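Local atomic coordinates of uncharacterized ABC transporter solute-binding protein yclQ (Bacillus subtilis subsp. subtilis str. 168, PDB entry 3GFV), a protein that binds petrobactin, iron-free or ferric, and its precursor 3,4-dihydroxybenzoic acid as the solute-binding component of the YclNOPQ ABC transporter for ferric-petrobactin uptake. Residues 175-180 and 231-236; 182-187 and 218-223; 190-195 and 273-278. All blocks are in the same frame, centred on the assembly; numbering follows the deposited sequence.

Contact 1. Residues 175-180 and 231-236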
loop_
_atom_site.group_PDB
_atom_site.type_symbol
_atom_site.label_atom_id
_atom_site.label_comp_id
_atom_site.label_asym_id
_atom_site.label_seq_id
_atom_site.Cartn_x
_atom_site.Cartn_y
_atom_site.Cartn_z
ATOM N N LEU A 175 1.260 -18.079 -3.094
ATOM C CA LEU A 175 0.018 -17.563 -3.656
ATOM C C LEU A 175 -0.494 -16.445 -2.747
ATOM O O LEU A 175 -0.489 -16.595 -1.528
ATOM C CB LEU A 175 -1.024 -18.682 -3.743
ATOM C CG LEU A 175 -2.440 -18.267 -4.160
ATOM C CD1 LEU A 175 -2.449 -17.769 -5.613
ATOM C CD2 LEU A 175 -3.464 -19.438 -3.957
ATOM N N VAL A 176 -0.937 -15.341 -3.343
ATOM C CA VAL A 176 -1.509 -14.226 -2.577
ATOM C C VAL A 176 -3.014 -14.165 -2.787
ATOM O O VAL A 176 -3.486 -14.085 -3.928
ATOM C CB VAL A 176 -0.898 -12.878 -3.037
ATOM C CG1 VAL A 176 -1.432 -11.722 -2.174
ATOM C CG2 VAL A 176 0.638 -12.933 -2.955
ATOM N N ILE A 177 -3.768 -14.188 -1.693
ATOM C CA ILE A 177 -5.243 -14.127 -1.792
ATOM C C ILE A 177 -5.799 -13.066 -0.874
ATOM O O ILE A 177 -5.212 -12.758 0.156
ATOM C CB ILE A 177 -5.956 -15.446 -1.467
ATOM C CG1 ILE A 177 -5.612 -15.942 -0.048
ATOM C CG2 ILE A 177 -5.666 -16.508 -2.561
ATOM C CD1 ILE A 177 -6.422 -17.121 0.421
HETATM N N MSE A 178 -6.963 -12.537 -1.243
HETATM C CA MSE A 178 -7.699 -11.655 -0.353
HETATM C C MSE A 178 -9.068 -12.275 -0.097
HETATM O O MSE A 178 -9.738 -12.764 -1.033
HETATM C CB MSE A 178 -7.813 -10.238 -0.934
HETATM C CG MSE A 178 -8.602 -9.306 -0.044
HETATM SE SE MSE A 178 -8.520 -7.478 -0.790
HETATM C CE MSE A 178 -9.773 -7.777 -2.197
ATOM N N ALA A 179 -9.445 -12.321 1.173
ATOM C CA ALA A 179 -10.755 -12.817 1.588
ATOM C C ALA A 179 -11.694 -11.645 1.826
ATOM O O ALA A 179 -11.306 -10.647 2.404
ATOM C CB ALA A 179 -10.629 -13.641 2.851
ATOM N N ASN A 180 -12.947 -11.788 1.398
ATOM C CA ASN A 180 -13.888 -10.701 1.534
ATOM C C ASN A 180 -15.258 -11.301 1.716
ATOM O O ASN A 180 -15.894 -11.750 0.751
ATOM C CB ASN A 180 -13.834 -9.786 0.316
ATOM C CG ASN A 180 -14.766 -8.601 0.442
ATOM O OD1 ASN A 180 -14.774 -7.905 1.459
ATOM N ND2 ASN A 180 -15.555 -8.361 -0.597
ATOM N N LEU A 231 1.197 -19.243 1.619
ATOM C CA LEU A 231 -0.082 -18.611 1.316
ATOM C C LEU A 231 -0.171 -17.274 2.058
ATOM O O LEU A 231 -0.195 -17.235 3.285
ATOM C CB LEU A 231 -1.242 -19.535 1.705
ATOM C CG LEU A 231 -2.656 -18.989 1.424
ATOM C CD1 LEU A 231 -2.903 -18.805 -0.060
ATOM C CD2 LEU A 231 -3.709 -19.961 2.008
ATOM N N PHE A 232 -0.191 -16.192 1.290
ATOM C CA PHE A 232 -0.262 -14.842 1.844
ATOM C C PHE A 232 -1.712 -14.398 1.828
ATOM O O PHE A 232 -2.341 -14.380 0.766
ATOM C CB PHE A 232 0.583 -13.900 0.993
ATOM C CG PHE A 232 2.046 -14.222 1.017
ATOM C CD1 PHE A 232 2.874 -13.649 1.975
ATOM C CD2 PHE A 232 2.592 -15.113 0.096
ATOM C CE1 PHE A 232 4.251 -13.931 2.004
ATOM C CE2 PHE A 232 3.968 -15.405 0.122
ATOM C CZ PHE A 232 4.783 -14.834 1.087
ATOM N N VAL A 233 -2.248 -14.055 2.998
ATOM C CA VAL A 233 -3.671 -13.722 3.088
ATOM C C VAL A 233 -3.906 -12.293 3.562
ATOM O O VAL A 233 -3.335 -11.862 4.578
ATOM C CB VAL A 233 -4.380 -14.656 4.066
ATOM C CG1 VAL A 233 -5.859 -14.345 4.103
ATOM C CG2 VAL A 233 -4.163 -16.105 3.638
ATOM N N ILE A 234 -4.778 -11.587 2.843
ATOM C CA ILE A 234 -5.244 -10.250 3.247
ATOM C C ILE A 234 -6.735 -10.370 3.426
ATOM O O ILE A 234 -7.403 -11.001 2.611
ATOM C CB ILE A 234 -4.922 -9.215 2.160
ATOM C CG1 ILE A 234 -3.405 -9.036 2.076
ATOM C CG2 ILE A 234 -5.564 -7.854 2.460
ATOM C CD1 ILE A 234 -2.966 -8.530 0.738
ATOM N N ASP A 235 -7.261 -9.796 4.500
ATOM C CA ASP A 235 -8.699 -9.862 4.734
ATOM C C ASP A 235 -9.328 -8.481 4.554
ATOM O O ASP A 235 -9.144 -7.589 5.390
ATOM C CB ASP A 235 -8.978 -10.379 6.130
ATOM C CG ASP A 235 -10.428 -10.812 6.291
ATOM O OD1 ASP A 235 -11.318 -10.007 5.967
ATOM O OD2 ASP A 235 -10.657 -11.968 6.668
ATOM N N ARG A 236 -10.067 -8.305 3.460
ATOM C CA ARG A 236 -10.649 -6.992 3.162
ATOM C C ARG A 236 -11.653 -6.590 4.239
ATOM O O ARG A 236 -11.743 -5.419 4.615
ATOM C CB ARG A 236 -11.335 -6.995 1.797
ATOM C CG ARG A 236 -11.965 -5.648 1.421
ATOM C CD ARG A 236 -12.658 -5.694 0.073
ATOM N NE ARG A 236 -13.301 -4.415 -0.236
ATOM C CZ ARG A 236 -14.547 -4.099 0.110
ATOM N NH1 ARG A 236 -15.304 -4.972 0.771
ATOM N NH2 ARG A 236 -15.042 -2.904 -0.212
#
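Two neighbouring parallel strands in the mixed sheet of one lobe of the periplasmic-binding-protein fold meet here, L175 beside L231 at one end and N180 beside R236 at the other. Their backbones are joined by a ladder in which I177 gives its N-H to F232 O (2.8 Å) and takes the N-H of I234 on its own O (3.0 Å); two residues on, A179 gives its N-H to I234 O and takes that of R236. L175, I177, L231 and V233 share one face. There the CG1 of I177 sits between backbone N and carbonyl carbon (chi1 58°), which brings CD1 to L231 CD1 at 3.9 Å, while CG1 lies beside V233 CG2. Branched aliphatic residues suit this buried alpha/beta core, where helix 246-250 covers L231 and V233. V176, F232, M178 (selenomethionine) and I234 line the other face; SE of M178 rests 3.9 Å from CB of R236. At the C-terminal end, where the strand of D235 turns into a helix, the chemistry becomes polar. D235 caps that helix through OD1 on the N of T238, and its OD2 takes S245 N. R236, its chain extended, runs alongside N180 and gives NH1 to OD1 (3.1 Å), the oxygen lying in the guanidinium plane although the amide stands 84° to it; NE of R236 is bonded to Y275 OH.

Contact 2. Residues 182-187 and 218-223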
loop_
_atom_site.group_PDB
_atom_site.type_symbol
_atom_site.label_atom_id
_atom_site.label_comp_id
_atom_site.label_asym_id
_atom_site.label_seq_id
_atom_site.Cartn_x
_atom_site.Cartn_y
_atom_site.Cartn_z
ATOM N N GLY A 182 -15.970 -14.102 2.850
ATOM C CA GLY A 182 -15.960 -15.489 2.423
ATOM C C GLY A 182 -15.557 -15.720 0.978
ATOM O O GLY A 182 -15.194 -16.844 0.621
ATOM N N LYS A 183 -15.648 -14.689 0.137
ATOM C CA LYS A 183 -15.200 -14.813 -1.251
ATOM C C LYS A 183 -13.681 -14.600 -1.320
ATOM O O LYS A 183 -13.123 -13.758 -0.612
ATOM C CB LYS A 183 -15.896 -13.803 -2.164
ATOM C CG LYS A 183 -17.329 -14.180 -2.596
ATOM C CD LYS A 183 -17.977 -15.168 -1.645
ATOM C CE LYS A 183 -19.476 -15.300 -1.906
ATOM N NZ LYS A 183 -20.187 -15.847 -0.713
ATOM N N ILE A 184 -13.023 -15.358 -2.184
ATOM C CA ILE A 184 -11.564 -15.264 -2.297
ATOM C C ILE A 184 -11.184 -14.701 -3.654
ATOM O O ILE A 184 -11.803 -15.037 -4.658
ATOM C CB ILE A 184 -10.958 -16.679 -2.225
ATOM C CG1 ILE A 184 -11.468 -17.422 -0.998
ATOM C CG2 ILE A 184 -9.437 -16.613 -2.230
ATOM C CD1 ILE A 184 -11.314 -18.937 -1.116
ATOM N N SER A 185 -10.169 -13.844 -3.704
ATOM C CA SER A 185 -9.624 -13.440 -4.982
ATOM C C SER A 185 -8.107 -13.565 -4.956
ATOM O O SER A 185 -7.497 -13.426 -3.904
ATOM C CB SER A 185 -10.062 -12.030 -5.348
ATOM O OG SER A 185 -9.738 -11.146 -4.295
ATOM N N ALA A 186 -7.525 -13.845 -6.117
ATOM C CA ALA A 186 -6.093 -14.122 -6.233
ATOM C C ALA A 186 -5.371 -12.980 -6.907
ATOM O O ALA A 186 -5.928 -12.326 -7.788
ATOM C CB ALA A 186 -5.863 -15.435 -7.031
ATOM N N PHE A 187 -4.112 -12.793 -6.513
ATOM C CA PHE A 187 -3.285 -11.707 -6.984
ATOM C C PHE A 187 -1.930 -12.263 -7.383
ATOM O O PHE A 187 -1.261 -12.939 -6.581
ATOM C CB PHE A 187 -3.112 -10.699 -5.852
ATOM C CG PHE A 187 -4.362 -9.950 -5.528
ATOM C CD1 PHE A 187 -4.627 -8.729 -6.147
ATOM C CD2 PHE A 187 -5.283 -10.458 -4.606
ATOM C CE1 PHE A 187 -5.791 -8.025 -5.851
ATOM C CE2 PHE A 187 -6.446 -9.759 -4.307
ATOM C CZ PHE A 187 -6.697 -8.541 -4.924
ATOM N N VAL A 218 -11.638 -16.578 -7.377
ATOM C CA VAL A 218 -11.289 -18.000 -7.397
ATOM C C VAL A 218 -12.019 -18.775 -6.300
ATOM O O VAL A 218 -12.491 -18.193 -5.335
ATOM C CB VAL A 218 -9.772 -18.242 -7.234
ATOM C CG1 VAL A 218 -8.974 -17.680 -8.418
ATOM C CG2 VAL A 218 -9.257 -17.676 -5.912
ATOM N N SER A 219 -12.081 -20.098 -6.448
ATOM C CA SER A 219 -12.719 -20.985 -5.471
ATOM C C SER A 219 -11.694 -21.627 -4.533
ATOM O O SER A 219 -10.476 -21.495 -4.718
ATOM C CB SER A 219 -13.442 -22.116 -6.208
ATOM O OG SER A 219 -12.475 -22.887 -6.917
ATOM N N TYR A 220 -12.189 -22.363 -3.539
ATOM C CA TYR A 220 -11.304 -23.139 -2.675
ATOM C C TYR A 220 -10.564 -24.191 -3.489
ATOM O O TYR A 220 -9.380 -24.464 -3.246
ATOM C CB TYR A 220 -12.085 -23.810 -1.537
ATOM C CG TYR A 220 -12.647 -22.840 -0.516
ATOM C CD1 TYR A 220 -12.455 -23.041 0.848
ATOM C CD2 TYR A 220 -13.365 -21.719 -0.916
ATOM C CE1 TYR A 220 -12.972 -22.153 1.783
ATOM C CE2 TYR A 220 -13.880 -20.828 0.007
ATOM C CZ TYR A 220 -13.685 -21.050 1.356
ATOM O OH TYR A 220 -14.200 -20.151 2.267
ATOM N N GLU A 221 -11.264 -24.779 -4.459
ATOM C CA GLU A 221 -10.667 -25.784 -5.320
ATOM C C GLU A 221 -9.461 -25.221 -6.060
ATOM O O GLU A 221 -8.549 -25.963 -6.412
ATOM C CB GLU A 221 -11.673 -26.313 -6.340
ATOM C CG GLU A 221 -12.739 -27.236 -5.766
ATOM C CD GLU A 221 -13.981 -26.488 -5.297
ATOM O OE1 GLU A 221 -13.881 -25.260 -5.037
ATOM O OE2 GLU A 221 -15.059 -27.131 -5.196
ATOM N N TYR A 222 -9.484 -23.917 -6.326
ATOM C CA TYR A 222 -8.349 -23.264 -6.963
ATOM C C TYR A 222 -7.110 -23.285 -6.055
ATOM O O TYR A 222 -6.004 -23.508 -6.517
ATOM C CB TYR A 222 -8.682 -21.804 -7.300
ATOM C CG TYR A 222 -7.481 -21.046 -7.776
ATOM C CD1 TYR A 222 -7.050 -21.158 -9.094
ATOM C CD2 TYR A 222 -6.749 -20.219 -6.915
ATOM C CE1 TYR A 222 -5.924 -20.474 -9.544
ATOM C CE2 TYR A 222 -5.633 -19.538 -7.358
ATOM C CZ TYR A 222 -5.224 -19.654 -8.662
ATOM O OH TYR A 222 -4.098 -18.968 -9.080
ATOM N N ILE A 223 -7.305 -23.060 -4.761
ATOM C CA ILE A 223 -6.176 -23.102 -3.825
ATOM C C ILE A 223 -5.573 -24.515 -3.794
ATOM O O ILE A 223 -4.356 -24.692 -3.836
ATOM C CB ILE A 223 -6.613 -22.654 -2.428
ATOM C CG1 ILE A 223 -7.019 -21.175 -2.467
ATOM C CG2 ILE A 223 -5.486 -22.832 -1.419
ATOM C CD1 ILE A 223 -7.652 -20.702 -1.182
HETATM O O HOH W 1 -14.469 -17.277 -3.651
#
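I184, on an antiparallel strand of the mixed sheet, projects its side chain against the start of helix 220-226, so that this strand-to-helix packing belongs to the alpha/beta sandwich of the periplasmic-binding-protein fold. The tight part is apolar. CD1 of I184 comes to 3.4 Å from CE2 of Y220, the two side chains crossing at about a right angle, and the same methyl also meets CD1 of I223. The other branch of I184, CG2, touches V218 CG2 at 3.8 Å. With CG1 beside the backbone N and CG2 beside the carbonyl carbon (chi1 -52°), the beta-branched I184 reaches two partners at once, the helix with one arm and V218 with the other. V249 of helix 246-250 packs on I184, Y220 and I223 as well. Next along, A186 is small enough to let its CB sit at 4.1 Å from both V218 CG1 and Y222 CE2. V218 CG1 itself lies over one face of the Y222 ring, toward its rim, and Y222 OH is bonded to D206.

The looser side is polar and wetter. The two segments are joined directly by V218 N and I184 O (3.1 Å, nearly straight at the hydrogen); at I184 N a water takes over, accepting from that N and donating to V218 O. S219, exposed, begins the helix as its N-cap, a place that suits a short hydroxyl side chain able to fold back on the first turn: S219 OG accepts from Y222 N at 3.2 Å.

Contact 3. Residues 190-195 and 273-278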
loop_
_atom_site.group_PDB
_atom_site.type_symbol
_atom_site.label_atom_id
_atom_site.label_comp_id
_atom_site.label_asym_id
_atom_site.label_seq_id
_atom_site.Cartn_x
_atom_site.Cartn_y
_atom_site.Cartn_z
ATOM N N LYS A 190 2.236 -8.045 -11.025
ATOM C CA LYS A 190 1.720 -6.800 -11.608
ATOM C C LYS A 190 0.345 -6.416 -11.067
ATOM O O LYS A 190 -0.194 -5.371 -11.423
ATOM C CB LYS A 190 1.681 -6.879 -13.136
ATOM C CG LYS A 190 2.979 -7.348 -13.768
ATOM C CD LYS A 190 3.989 -6.233 -13.883
ATOM C CE LYS A 190 5.254 -6.696 -14.609
ATOM N NZ LYS A 190 6.102 -7.610 -13.771
ATOM N N SER A 191 -0.220 -7.249 -10.199
ATOM C CA SER A 191 -1.507 -6.925 -9.586
ATOM C C SER A 191 -1.313 -5.993 -8.393
ATOM O O SER A 191 -0.186 -5.606 -8.038
ATOM C CB SER A 191 -2.251 -8.197 -9.140
ATOM O OG SER A 191 -1.659 -8.728 -7.958
ATOM N N ARG A 192 -2.423 -5.646 -7.761
ATOM C CA ARG A 192 -2.381 -4.799 -6.590
ATOM C C ARG A 192 -1.373 -5.288 -5.546
ATOM O O ARG A 192 -0.677 -4.500 -4.926
ATOM C CB ARG A 192 -3.777 -4.747 -5.984
ATOM C CG ARG A 192 -3.856 -3.920 -4.735
ATOM C CD ARG A 192 -5.291 -3.954 -4.255
ATOM N NE ARG A 192 -5.569 -2.893 -3.305
ATOM C CZ ARG A 192 -6.789 -2.586 -2.886
ATOM N NH1 ARG A 192 -7.841 -3.261 -3.343
ATOM N NH2 ARG A 192 -6.954 -1.606 -2.013
ATOM N N TYR A 193 -1.272 -6.600 -5.365
ATOM C CA TYR A 193 -0.339 -7.144 -4.381
ATOM C C TYR A 193 0.784 -7.934 -5.038
ATOM O O TYR A 193 1.485 -8.729 -4.384
ATOM C CB TYR A 193 -1.070 -8.004 -3.331
ATOM C CG TYR A 193 -2.207 -7.272 -2.651
ATOM C CD1 TYR A 193 -1.975 -6.124 -1.899
ATOM C CD2 TYR A 193 -3.518 -7.710 -2.781
ATOM C CE1 TYR A 193 -3.028 -5.444 -1.293
ATOM C CE2 TYR A 193 -4.561 -7.047 -2.175
ATOM C CZ TYR A 193 -4.310 -5.910 -1.427
ATOM O OH TYR A 193 -5.349 -5.239 -0.816
ATOM N N GLY A 194 0.965 -7.688 -6.329
ATOM C CA GLY A 194 2.037 -8.288 -7.092
ATOM C C GLY A 194 3.437 -8.082 -6.533
ATOM O O GLY A 194 4.334 -8.854 -6.855
ATOM N N LEU A 195 3.650 -7.048 -5.720
ATOM C CA LEU A 195 5.012 -6.788 -5.234
ATOM C C LEU A 195 5.626 -7.965 -4.476
ATOM O O LEU A 195 6.850 -8.098 -4.431
ATOM C CB LEU A 195 5.094 -5.489 -4.413
ATOM C CG LEU A 195 4.683 -5.535 -2.938
ATOM C CD1 LEU A 195 5.139 -4.233 -2.274
ATOM C CD2 LEU A 195 3.180 -5.701 -2.824
ATOM N N THR A 273 -3.171 -2.248 6.718
ATOM C CA THR A 273 -2.051 -1.611 6.038
ATOM C C THR A 273 -1.989 -1.998 4.562
ATOM O O THR A 273 -1.823 -1.147 3.689
ATOM C CB THR A 273 -0.733 -1.944 6.750
ATOM O OG1 THR A 273 -0.767 -1.368 8.058
ATOM C CG2 THR A 273 0.475 -1.388 5.982
ATOM N N TRP A 274 -2.155 -3.293 4.272
ATOM C CA TRP A 274 -2.030 -3.763 2.898
ATOM C C TRP A 274 -3.151 -3.284 1.981
ATOM O O TRP A 274 -2.910 -2.980 0.802
ATOM C CB TRP A 274 -1.900 -5.295 2.848
ATOM C CG TRP A 274 -0.550 -5.774 3.249
ATOM C CD1 TRP A 274 -0.011 -5.759 4.503
ATOM C CD2 TRP A 274 0.446 -6.338 2.391
ATOM N NE1 TRP A 274 1.262 -6.287 4.479
ATOM C CE2 TRP A 274 1.577 -6.616 3.187
ATOM C CE3 TRP A 274 0.502 -6.606 1.018
ATOM C CZ2 TRP A 274 2.747 -7.187 2.661
ATOM C CZ3 TRP A 274 1.665 -7.168 0.492
ATOM C CH2 TRP A 274 2.768 -7.454 1.318
ATOM N N TYR A 275 -4.360 -3.177 2.534
ATOM C CA TYR A 275 -5.525 -2.783 1.751
ATOM C C TYR A 275 -5.731 -1.259 1.689
ATOM O O TYR A 275 -6.049 -0.716 0.632
ATOM C CB TYR A 275 -6.774 -3.474 2.300
ATOM C CG TYR A 275 -8.003 -3.194 1.477
ATOM C CD1 TYR A 275 -8.148 -3.756 0.213
ATOM C CD2 TYR A 275 -9.006 -2.369 1.955
ATOM C CE1 TYR A 275 -9.282 -3.514 -0.551
ATOM C CE2 TYR A 275 -10.143 -2.120 1.199
ATOM C CZ TYR A 275 -10.268 -2.695 -0.057
ATOM O OH TYR A 275 -11.394 -2.446 -0.820
ATOM N N LEU A 276 -5.516 -0.571 2.802
ATOM C CA LEU A 276 -5.811 0.869 2.854
ATOM C C LEU A 276 -4.580 1.703 2.571
ATOM O O LEU A 276 -4.685 2.888 2.258
ATOM C CB LEU A 276 -6.302 1.264 4.234
ATOM C CG LEU A 276 -7.557 0.512 4.688
ATOM C CD1 LEU A 276 -7.868 0.836 6.145
ATOM C CD2 LEU A 276 -8.741 0.802 3.766
ATOM N N SER A 277 -3.408 1.103 2.709
ATOM C CA SER A 277 -2.184 1.899 2.613
ATOM C C SER A 277 -1.181 1.257 1.657
ATOM O O SER A 277 -1.561 0.681 0.644
ATOM C CB SER A 277 -1.568 2.117 3.997
ATOM O OG SER A 277 -0.501 3.078 3.923
ATOM N N GLY A 278 0.100 1.355 1.987
ATOM C CA GLY A 278 1.141 0.875 1.097
ATOM C C GLY A 278 1.735 1.992 0.245
ATOM O O GLY A 278 1.083 3.006 -0.005
HETATM O O HOH W 2 -3.772 -1.697 -1.810
#
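R192 lays its guanidinium obliquely over one face of the Y275 ring, the two planes 38° apart, with NH1 3.2 Å from CE1. An arginine suits the place because its long arm, extended from CG to NE with CG anti to the backbone N (chi1 179°), reaches from the turn to the helix while its flat end can meet an aromatic face and several polar groups together. NH2 comes to 2.9 Å from Y275 O, and NE donates to a water (2.6 Å) that also lies within hydrogen-bonding distance of W274 O. NH1 is bonded to T213 O and forms a salt bridge with a bound phosphate, probably from the crystallisation liquor; such an ion may mark the polar pocket between the lobes.

Beneath this arm lies Y193, whose ring has R192 CG over its centre. A flat aromatic suits this position, its face taking the arginine's aliphatic chain while its edge packs closely on the helix: CE1 is 3.2 Å from W274 O, and CD1 meets the rim of the indole at CE3. The hydroxyl of Y193 sits in the plane of the Y275 ring, 3.3 Å from CD1; it is buried with no hydrogen-bonding partner in the model. L195 adds an aliphatic contact, CD2 to CZ3 of W274 at 3.9 Å, while the indole NE1 is bonded to E290.

The type I beta turn S191-G194, closed by G194 N to S191 O, thus sets R192 and Y193 against the end of helix 271-276, with helix 281-296 touching L195 and W274 through M287 and strand 173-180 meeting Y193 and Y275 through M178.

How the contacts relate
Contacts 1 and 2 belong to the same mixed sheet, their strands 173-180 and 183-187 being neighbours joined by backbone bonds such as M178 N to S185 O. Contacts 1 and 3 are buried, the first held by a regular ladder with aliphatic faces; contact 2, nested within the loop of contact 1, lies farther out at the sheet's margin, only partly buried, with one direct bond and a water. Contact 3 lies nearest the centre of the chain and has no strand pairing: arginine, aromatic rings and water do the work. It is tied to contact 1 through R236 NE and Y275 OH, and to contact 2 through F187, whose ring meets Y193 edge-to-face.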